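PDB 1YSJ: N-acetylcysteine deacetylase from Bacillus subtilis, which probably hydrolyses N-acetylcysteine to cysteine and acetate with two divalent metal ions per subunit, in a pathway that lets the bacterium use S-(2-succino)cysteine as a sulfur source. Local coordinates for residues Ala201-Phe206 and Phe312-Ser317; Phe206-Lys211 and Ala307-Phe312. The protein carries 1 engineered substitution. All blocks are in the same frame, centred on the assembly; numbering follows the deposited sequence.

Contact 1 (Ala201-Phe206 and Phe312-Ser317); sequences ASVDRF and FPYLPS
Leu-315 N gives a nearly straight bond to Val-203 O at 2.7 Å, in the carbonyl plane. Val-203 N returns one to Leu-315 O. Tyr-314 N binds the side chain of Asp-204 at OD2, 3.2 Å away, through the anti lone pair of the carboxylate; a second bond from Tyr-314 N, to Val-203 O, is weak. Asp-204 OD2 also forms a salt bridge with Arg-285 of helix 282-302, which probably favours its charged form. Further along, Arg-205 and Phe-312 exchange two backbone bonds. The Arg-205 chain bends at chi3 (78°) and brings NH2 over the centre of the Phe-312 ring. CZ of Arg-205 lies 4.1 Å from the Phe-312 ring centroid, a cation-pi contact with the two planes 70° apart. At the other end a water links Ala-201 O and Pro-316 O. In the packing, Val-203 CG1 meets Tyr-314 CD2 at 3.7 Å, the two side chains lying alongside each other. Trp-264 of the second subunit meets the Tyr-314 ring edge-to-face. The Tyr-314 side chain lies about 10 Å from a bound nickel ion. Tyr-314 and Leu-315 both stand opposite Val-203, a classic beta bulge in the antiparallel sheet of the M20 dimerisation domain, at its end toward the metal site.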
ATOM      1  N   ALA A 201     -19.460  -0.641 -20.782  1.00 38.80           N
ATOM      2  CA  ALA A 201     -18.753  -1.767 -20.194  1.00 36.46           C
ATOM      3  C   ALA A 201     -19.387  -2.279 -18.904  1.00 35.85           C
ATOM      4  O   ALA A 201     -20.041  -1.533 -18.175  1.00 33.18           O
ATOM      5  CB  ALA A 201     -17.293  -1.393 -19.953  1.00 37.89           C
ATOM      6  N   SER A 202     -19.194  -3.568 -18.644  1.00 35.39           N
ATOM      7  CA  SER A 202     -19.466  -4.140 -17.340  1.00 36.25           C
ATOM      8  C   SER A 202     -18.397  -3.633 -16.380  1.00 38.30           C
ATOM      9  O   SER A 202     -17.273  -3.350 -16.791  1.00 39.41           O
ATOM     10  CB  SER A 202     -19.423  -5.664 -17.412  1.00 36.10           C
ATOM     11  OG  SER A 202     -18.151  -6.117 -17.846  1.00 39.64           O
ATOM     12  N   VAL A 203     -18.747  -3.485 -15.110  1.00 39.84           N
ATOM     13  CA  VAL A 203     -17.766  -3.085 -14.111  1.00 41.75           C
ATOM     14  C   VAL A 203     -17.806  -4.092 -12.980  1.00 42.76           C
ATOM     15  O   VAL A 203     -18.878  -4.421 -12.469  1.00 43.21           O
ATOM     16  CB  VAL A 203     -17.993  -1.641 -13.565  1.00 43.03           C
ATOM     17  CG1 VAL A 203     -16.861  -1.247 -12.623  1.00 42.60           C
ATOM     18  CG2 VAL A 203     -18.097  -0.623 -14.707  1.00 40.80           C
ATOM     19  N   ASP A 204     -16.632  -4.595 -12.613  1.00 43.11           N
ATOM     20  CA  ASP A 204     -16.507  -5.578 -11.550  1.00 42.06           C
ATOM     21  C   ASP A 204     -15.274  -5.298 -10.726  1.00 41.62           C
ATOM     22  O   ASP A 204     -14.246  -4.875 -11.255  1.00 41.92           O
ATOM     23  CB  ASP A 204     -16.451  -6.993 -12.124  1.00 41.77           C
ATOM     24  CG  ASP A 204     -17.750  -7.397 -12.802  1.00 44.24           C
ATOM     25  OD1 ASP A 204     -17.695  -7.905 -13.936  1.00 45.03           O
ATOM     26  OD2 ASP A 204     -18.831  -7.198 -12.208  1.00 48.60           O
ATOM     27  N   ARG A 205     -15.392  -5.533  -9.424  1.00 40.78           N
ATOM     28  CA  ARG A 205     -14.311  -5.302  -8.481  1.00 41.18           C
ATOM     29  C   ARG A 205     -13.599  -6.621  -8.199  1.00 38.98           C
ATOM     30  O   ARG A 205     -14.237  -7.671  -8.120  1.00 37.68           O
ATOM     31  CB  ARG A 205     -14.882  -4.716  -7.184  1.00 41.09           C
ATOM     32  CG  ARG A 205     -13.856  -4.107  -6.241  1.00 43.49           C
ATOM     33  CD  ARG A 205     -14.506  -3.602  -4.959  1.00 44.30           C
ATOM     34  NE  ARG A 205     -14.815  -4.686  -4.029  1.00 53.75           N
ATOM     35  CZ  ARG A 205     -15.524  -4.545  -2.913  1.00 57.35           C
ATOM     36  NH1 ARG A 205     -16.012  -3.360  -2.567  1.00 62.77           N
ATOM     37  NH2 ARG A 205     -15.750  -5.598  -2.139  1.00 58.82           N
ATOM     38  N   PHE A 206     -12.278  -6.564  -8.062  1.00 38.97           N
ATOM     39  CA  PHE A 206     -11.505  -7.729  -7.625  1.00 38.55           C
ATOM     40  C   PHE A 206     -10.504  -7.355  -6.536  1.00 38.27           C
ATOM     41  O   PHE A 206     -10.070  -6.211  -6.460  1.00 38.07           O
ATOM     42  CB  PHE A 206     -10.796  -8.413  -8.803  1.00 38.23           C
ATOM     43  CG  PHE A 206      -9.620  -7.644  -9.345  1.00 39.72           C
ATOM     44  CD1 PHE A 206      -9.780  -6.761 -10.406  1.00 39.22           C
ATOM     45  CD2 PHE A 206      -8.344  -7.817  -8.804  1.00 41.45           C
ATOM     46  CE1 PHE A 206      -8.694  -6.054 -10.914  1.00 37.74           C
ATOM     47  CE2 PHE A 206      -7.259  -7.109  -9.300  1.00 40.65           C
ATOM     48  CZ  PHE A 206      -7.436  -6.225 -10.360  1.00 40.04           C
ATOM     49  N   PHE A 312     -16.045  -9.325  -6.894  1.00 39.04           N
ATOM     50  CA  PHE A 312     -17.253  -8.615  -6.454  1.00 40.11           C
ATOM     51  C   PHE A 312     -17.965  -7.925  -7.616  1.00 39.10           C
ATOM     52  O   PHE A 312     -17.572  -6.826  -8.018  1.00 38.75           O
ATOM     53  CB  PHE A 312     -16.928  -7.592  -5.357  1.00 39.60           C
ATOM     54  CG  PHE A 312     -16.099  -8.143  -4.232  1.00 40.25           C
ATOM     55  CD1 PHE A 312     -14.715  -7.991  -4.234  1.00 38.19           C
ATOM     56  CD2 PHE A 312     -16.701  -8.808  -3.169  1.00 40.66           C
ATOM     57  CE1 PHE A 312     -13.943  -8.491  -3.196  1.00 39.54           C
ATOM     58  CE2 PHE A 312     -15.935  -9.315  -2.124  1.00 41.77           C
ATOM     59  CZ  PHE A 312     -14.553  -9.157  -2.139  1.00 40.69           C
ATOM     60  N   PRO A 313     -19.011  -8.573  -8.163  1.00 39.10           N
ATOM     61  CA  PRO A 313     -19.783  -8.002  -9.265  1.00 39.34           C
ATOM     62  C   PRO A 313     -20.426  -6.662  -8.903  1.00 39.68           C
ATOM     63  O   PRO A 313     -20.998  -6.510  -7.817  1.00 37.93           O
ATOM     64  CB  PRO A 313     -20.855  -9.063  -9.537  1.00 39.23           C
ATOM     65  CG  PRO A 313     -20.279 -10.328  -8.998  1.00 39.82           C
ATOM     66  CD  PRO A 313     -19.518  -9.903  -7.781  1.00 39.71           C
ATOM     67  N   TYR A 314     -20.308  -5.705  -9.819  1.00 39.66           N
ATOM     68  CA  TYR A 314     -20.799  -4.351  -9.618  1.00 39.82           C
ATOM     69  C   TYR A 314     -21.872  -4.042 -10.667  1.00 40.41           C
ATOM     70  O   TYR A 314     -23.033  -3.811 -10.319  1.00 40.65           O
ATOM     71  CB  TYR A 314     -19.616  -3.373  -9.682  1.00 40.92           C
ATOM     72  CG  TYR A 314     -19.909  -1.919  -9.369  1.00 40.37           C
ATOM     73  CD1 TYR A 314     -20.206  -1.504  -8.072  1.00 38.25           C
ATOM     74  CD2 TYR A 314     -19.843  -0.949 -10.370  1.00 44.38           C
ATOM     75  CE1 TYR A 314     -20.457  -0.159  -7.785  1.00 41.33           C
ATOM     76  CE2 TYR A 314     -20.093   0.393 -10.100  1.00 38.97           C
ATOM     77  CZ  TYR A 314     -20.392   0.781  -8.808  1.00 41.27           C
ATOM     78  OH  TYR A 314     -20.635   2.110  -8.548  1.00 43.09           O
ATOM     79  N   LEU A 315     -21.490  -4.073 -11.945  1.00 40.22           N
ATOM     80  CA  LEU A 315     -22.422  -3.802 -13.044  1.00 38.27           C
ATOM     81  C   LEU A 315     -22.227  -4.711 -14.261  1.00 37.92           C
ATOM     82  O   LEU A 315     -21.097  -4.898 -14.719  1.00 36.94           O
ATOM     83  CB  LEU A 315     -22.316  -2.342 -13.495  1.00 38.21           C
ATOM     84  CG  LEU A 315     -22.862  -1.221 -12.604  1.00 39.71           C
ATOM     85  CD1 LEU A 315     -22.572   0.128 -13.239  1.00 38.88           C
ATOM     86  CD2 LEU A 315     -24.357  -1.377 -12.337  1.00 41.10           C
ATOM     87  N   PRO A 316     -23.334  -5.283 -14.785  1.00 36.76           N
ATOM     88  CA  PRO A 316     -23.300  -5.876 -16.124  1.00 35.83           C
ATOM     89  C   PRO A 316     -23.141  -4.793 -17.195  1.00 36.48           C
ATOM     90  O   PRO A 316     -23.257  -3.601 -16.902  1.00 37.58           O
ATOM     91  CB  PRO A 316     -24.678  -6.539 -16.249  1.00 34.81           C
ATOM     92  CG  PRO A 316     -25.547  -5.786 -15.303  1.00 33.45           C
ATOM     93  CD  PRO A 316     -24.662  -5.429 -14.155  1.00 35.46           C
ATOM     94  N   SER A 317     -22.878  -5.213 -18.423  1.00 36.73           N
ATOM     95  CA  SER A 317     -22.768  -4.296 -19.548  1.00 38.35           C
ATOM     96  C   SER A 317     -24.140  -3.802 -20.032  1.00 38.28           C
ATOM     97  O   SER A 317     -25.118  -4.555 -20.007  1.00 36.97           O
ATOM     98  CB  SER A 317     -22.041  -4.993 -20.691  1.00 38.30           C
ATOM     99  OG  SER A 317     -21.817  -4.099 -21.756  1.00 45.92           O
TER
HETATM  100  O   HOH W   1     -22.668  -0.922 -17.663  1.00 36.84           O

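Contact 2 (Phe206-Lys211 and Ala307-Phe312); sequences FEIVIK and AEFKWF
Phe-309 and Ile-208 cross at an angle, CG1 of Ile-208 lying 3.6 Å from Phe-309 CD1. They form a non-hydrogen-bonded pair in the four-stranded antiparallel sheet of the M20 dimerisation domain, with helices 226-237 and 282-302 packed on one face. Phe-206, Ile-208, Ile-210, Ala-307, Phe-309 and Trp-311 point to that face. CG of Phe-206 sits between the backbone N and the carbonyl carbon (chi1 73°), and the ring is led away from strand 307-312. Its CB stays behind as the touching atom, 4.0 Å from Trp-311 CE3 and 4.1 Å from Phe-309 CZ. Ile-210 CD1 reaches back to Ala-307 CB at 3.6 Å. The other face carries Glu-207, Val-209, Glu-308 and Lys-310, with CB of Val-209 against CB of Glu-308. Glu-207 and Val-209 each exchange two backbone bonds with their partners, Lys-310 and Glu-308. An alanine in place of Lys-211 would lose the salt bridge and is likely to leave the Glu-308 carboxylate without its mate across the strands. In that bridge the extended lysine chain brings NZ of Lys-211 to 3.1 Å from OE2 of Glu-308, nearly in line with the C-O bond.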
ATOM      1  N   PHE A 206     -12.278  -6.564  -8.062  1.00 38.97           N
ATOM      2  CA  PHE A 206     -11.505  -7.729  -7.625  1.00 38.55           C
ATOM      3  C   PHE A 206     -10.504  -7.355  -6.536  1.00 38.27           C
ATOM      4  O   PHE A 206     -10.070  -6.211  -6.460  1.00 38.07           O
ATOM      5  CB  PHE A 206     -10.796  -8.413  -8.803  1.00 38.23           C
ATOM      6  CG  PHE A 206      -9.620  -7.644  -9.345  1.00 39.72           C
ATOM      7  CD1 PHE A 206      -9.780  -6.761 -10.406  1.00 39.22           C
ATOM      8  CD2 PHE A 206      -8.344  -7.817  -8.804  1.00 41.45           C
ATOM      9  CE1 PHE A 206      -8.694  -6.054 -10.914  1.00 37.74           C
ATOM     10  CE2 PHE A 206      -7.259  -7.109  -9.300  1.00 40.65           C
ATOM     11  CZ  PHE A 206      -7.436  -6.225 -10.360  1.00 40.04           C
ATOM     12  N   GLU A 207     -10.151  -8.334  -5.706  1.00 39.17           N
ATOM     13  CA  GLU A 207      -9.148  -8.173  -4.662  1.00 40.43           C
ATOM     14  C   GLU A 207      -8.252  -9.411  -4.617  1.00 39.08           C
ATOM     15  O   GLU A 207      -8.743 -10.541  -4.601  1.00 39.81           O
ATOM     16  CB  GLU A 207      -9.823  -7.956  -3.303  1.00 40.52           C
ATOM     17  CG  GLU A 207      -8.854  -7.816  -2.120  1.00 44.36           C
ATOM     18  CD  GLU A 207      -9.554  -7.810  -0.764  1.00 46.44           C
ATOM     19  OE1 GLU A 207      -8.879  -8.106   0.249  1.00 48.90           O
ATOM     20  OE2 GLU A 207     -10.772  -7.511  -0.710  1.00 51.36           O
ATOM     21  N   ILE A 208      -6.941  -9.194  -4.609  1.00 38.59           N
ATOM     22  CA  ILE A 208      -5.981 -10.291  -4.463  1.00 38.16           C
ATOM     23  C   ILE A 208      -5.074 -10.078  -3.258  1.00 37.14           C
ATOM     24  O   ILE A 208      -4.427  -9.038  -3.139  1.00 36.96           O
ATOM     25  CB  ILE A 208      -5.115 -10.509  -5.730  1.00 37.79           C
ATOM     26  CG1 ILE A 208      -5.993 -10.580  -6.979  1.00 36.14           C
ATOM     27  CG2 ILE A 208      -4.287 -11.784  -5.591  1.00 37.54           C
ATOM     28  CD1 ILE A 208      -5.225 -10.663  -8.274  1.00 37.71           C
ATOM     29  N   VAL A 209      -5.050 -11.070  -2.371  1.00 37.49           N
ATOM     30  CA  VAL A 209      -4.149 -11.087  -1.218  1.00 38.46           C
ATOM     31  C   VAL A 209      -3.067 -12.146  -1.443  1.00 38.53           C
ATOM     32  O   VAL A 209      -3.376 -13.312  -1.708  1.00 37.09           O
ATOM     33  CB  VAL A 209      -4.913 -11.372   0.112  1.00 38.84           C
ATOM     34  CG1 VAL A 209      -3.950 -11.447   1.294  1.00 38.74           C
ATOM     35  CG2 VAL A 209      -5.983 -10.310   0.369  1.00 37.11           C
ATOM     36  N   ILE A 210      -1.807 -11.721  -1.348  1.00 39.74           N
ATOM     37  CA  ILE A 210      -0.646 -12.607  -1.502  1.00 41.36           C
ATOM     38  C   ILE A 210       0.081 -12.787  -0.172  1.00 43.32           C
ATOM     39  O   ILE A 210       0.679 -11.842   0.349  1.00 43.39           O
ATOM     40  CB  ILE A 210       0.382 -12.054  -2.540  1.00 41.36           C
ATOM     41  CG1 ILE A 210      -0.293 -11.670  -3.865  1.00 41.79           C
ATOM     42  CG2 ILE A 210       1.539 -13.046  -2.747  1.00 40.75           C
ATOM     43  CD1 ILE A 210      -0.887 -12.839  -4.639  1.00 46.42           C
ATOM     44  N   LYS A 211       0.039 -14.004   0.365  1.00 45.81           N
ATOM     45  CA  LYS A 211       0.719 -14.314   1.625  1.00 48.44           C
ATOM     46  C   LYS A 211       1.487 -15.639   1.572  1.00 49.60           C
ATOM     47  O   LYS A 211       1.276 -16.449   0.670  1.00 49.74           O
ATOM     48  CB  LYS A 211      -0.270 -14.289   2.799  1.00 47.45           C
ATOM     49  CG  LYS A 211      -1.360 -15.354   2.765  1.00 49.15           C
ATOM     50  CD  LYS A 211      -2.421 -15.071   3.826  1.00 50.31           C
ATOM     51  CE  LYS A 211      -3.230 -16.314   4.169  1.00 54.70           C
ATOM     52  NZ  LYS A 211      -4.400 -16.006   5.046  1.00 56.00           N
ATOM     53  N   ALA A 307      -2.083 -17.228  -3.235  1.00 41.74           N
ATOM     54  CA  ALA A 307      -2.945 -16.116  -3.604  1.00 42.56           C
ATOM     55  C   ALA A 307      -4.383 -16.360  -3.176  1.00 42.95           C
ATOM     56  O   ALA A 307      -4.902 -17.473  -3.301  1.00 43.38           O
ATOM     57  CB  ALA A 307      -2.873 -15.865  -5.107  1.00 42.45           C
ATOM     58  N   GLU A 308      -5.009 -15.312  -2.649  1.00 43.69           N
ATOM     59  CA  GLU A 308      -6.447 -15.289  -2.417  1.00 44.10           C
ATOM     60  C   GLU A 308      -7.061 -14.355  -3.445  1.00 43.08           C
ATOM     61  O   GLU A 308      -6.698 -13.183  -3.512  1.00 41.22           O
ATOM     62  CB  GLU A 308      -6.767 -14.771  -1.015  1.00 43.98           C
ATOM     63  CG  GLU A 308      -6.562 -15.768   0.103  1.00 47.36           C
ATOM     64  CD  GLU A 308      -6.811 -15.163   1.477  1.00 48.38           C
ATOM     65  OE1 GLU A 308      -7.758 -14.353   1.614  1.00 52.53           O
ATOM     66  OE2 GLU A 308      -6.062 -15.504   2.422  1.00 50.56           O
ATOM     67  N   PHE A 309      -7.981 -14.877  -4.250  1.00 43.83           N
ATOM     68  CA  PHE A 309      -8.660 -14.069  -5.261  1.00 43.65           C
ATOM     69  C   PHE A 309     -10.121 -13.887  -4.885  1.00 43.22           C
ATOM     70  O   PHE A 309     -10.841 -14.862  -4.670  1.00 44.43           O
ATOM     71  CB  PHE A 309      -8.535 -14.712  -6.649  1.00 43.54           C
ATOM     72  CG  PHE A 309      -9.080 -13.860  -7.766  1.00 43.79           C
ATOM     73  CD1 PHE A 309      -8.264 -12.951  -8.424  1.00 40.99           C
ATOM     74  CD2 PHE A 309     -10.412 -13.976  -8.165  1.00 46.51           C
ATOM     75  CE1 PHE A 309      -8.759 -12.164  -9.457  1.00 43.95           C
ATOM     76  CE2 PHE A 309     -10.920 -13.188  -9.199  1.00 46.83           C
ATOM     77  CZ  PHE A 309     -10.092 -12.280  -9.846  1.00 45.41           C
ATOM     78  N   LYS A 310     -10.547 -12.632  -4.801  1.00 42.69           N
ATOM     79  CA  LYS A 310     -11.939 -12.310  -4.496  1.00 42.31           C
ATOM     80  C   LYS A 310     -12.564 -11.493  -5.619  1.00 41.12           C
ATOM     81  O   LYS A 310     -11.934 -10.592  -6.168  1.00 39.23           O
ATOM     82  CB  LYS A 310     -12.046 -11.564  -3.166  1.00 42.66           C
ATOM     83  CG  LYS A 310     -11.810 -12.430  -1.942  1.00 46.48           C
ATOM     84  CD  LYS A 310     -12.292 -11.734  -0.679  1.00 52.40           C
ATOM     85  CE  LYS A 310     -11.964 -12.551   0.560  1.00 57.65           C
ATOM     86  NZ  LYS A 310     -12.575 -11.968   1.790  1.00 61.09           N
ATOM     87  N   TRP A 311     -13.810 -11.819  -5.950  1.00 41.44           N
ATOM     88  CA  TRP A 311     -14.518 -11.208  -7.072  1.00 40.54           C
ATOM     89  C   TRP A 311     -15.834 -10.604  -6.592  1.00 39.86           C
ATOM     90  O   TRP A 311     -16.640 -11.287  -5.954  1.00 39.82           O
ATOM     91  CB  TRP A 311     -14.765 -12.270  -8.143  1.00 41.14           C
ATOM     92  CG  TRP A 311     -15.421 -11.792  -9.407  1.00 43.03           C
ATOM     93  CD1 TRP A 311     -16.739 -11.933  -9.753  1.00 44.84           C
ATOM     94  CD2 TRP A 311     -14.787 -11.131 -10.507  1.00 39.84           C
ATOM     95  NE1 TRP A 311     -16.965 -11.390 -10.996  1.00 42.75           N
ATOM     96  CE2 TRP A 311     -15.786 -10.892 -11.483  1.00 39.41           C
ATOM     97  CE3 TRP A 311     -13.474 -10.712 -10.763  1.00 42.79           C
ATOM     98  CZ2 TRP A 311     -15.511 -10.253 -12.700  1.00 41.50           C
ATOM     99  CZ3 TRP A 311     -13.201 -10.074 -11.973  1.00 43.62           C
ATOM    100  CH2 TRP A 311     -14.219  -9.850 -12.926  1.00 44.06           C
ATOM    101  N   PHE A 312     -16.045  -9.325  -6.894  1.00 39.04           N
ATOM    102  CA  PHE A 312     -17.253  -8.615  -6.454  1.00 40.11           C
ATOM    103  C   PHE A 312     -17.965  -7.925  -7.616  1.00 39.10           C
ATOM    104  O   PHE A 312     -17.572  -6.826  -8.018  1.00 38.75           O
ATOM    105  CB  PHE A 312     -16.928  -7.592  -5.357  1.00 39.60           C
ATOM    106  CG  PHE A 312     -16.099  -8.143  -4.232  1.00 40.25           C
ATOM    107  CD1 PHE A 312     -14.715  -7.991  -4.234  1.00 38.19           C
ATOM    108  CD2 PHE A 312     -16.701  -8.808  -3.169  1.00 40.66           C
ATOM    109  CE1 PHE A 312     -13.943  -8.491  -3.196  1.00 39.54           C
ATOM    110  CE2 PHE A 312     -15.935  -9.315  -2.124  1.00 41.77           C
ATOM    111  CZ  PHE A 312     -14.553  -9.157  -2.139  1.00 40.69           C
TER

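Overall arrangement
Both contacts join strand 197-211 to strand 306-320, the latter an outermost strand of the antiparallel four-stranded sheet within this chain. Their centres lie about 16 Å apart. Contact 1 comes first along strand 197-211 and last along strand 306-320, so the chain between the segments of contact 2 is the shorter. They share Phe-206 and Phe-312, and Trp-311 of contact 2 packs on Asp-204 of contact 1. Both belong to the smaller, dimerisation domain. The bulged pairing of contact 1 lies at the end facing the catalytic domain and meets the second subunit. The centre of contact 2 lies about 28 Å from the centre of the chain, against about 13 Å for contact 1.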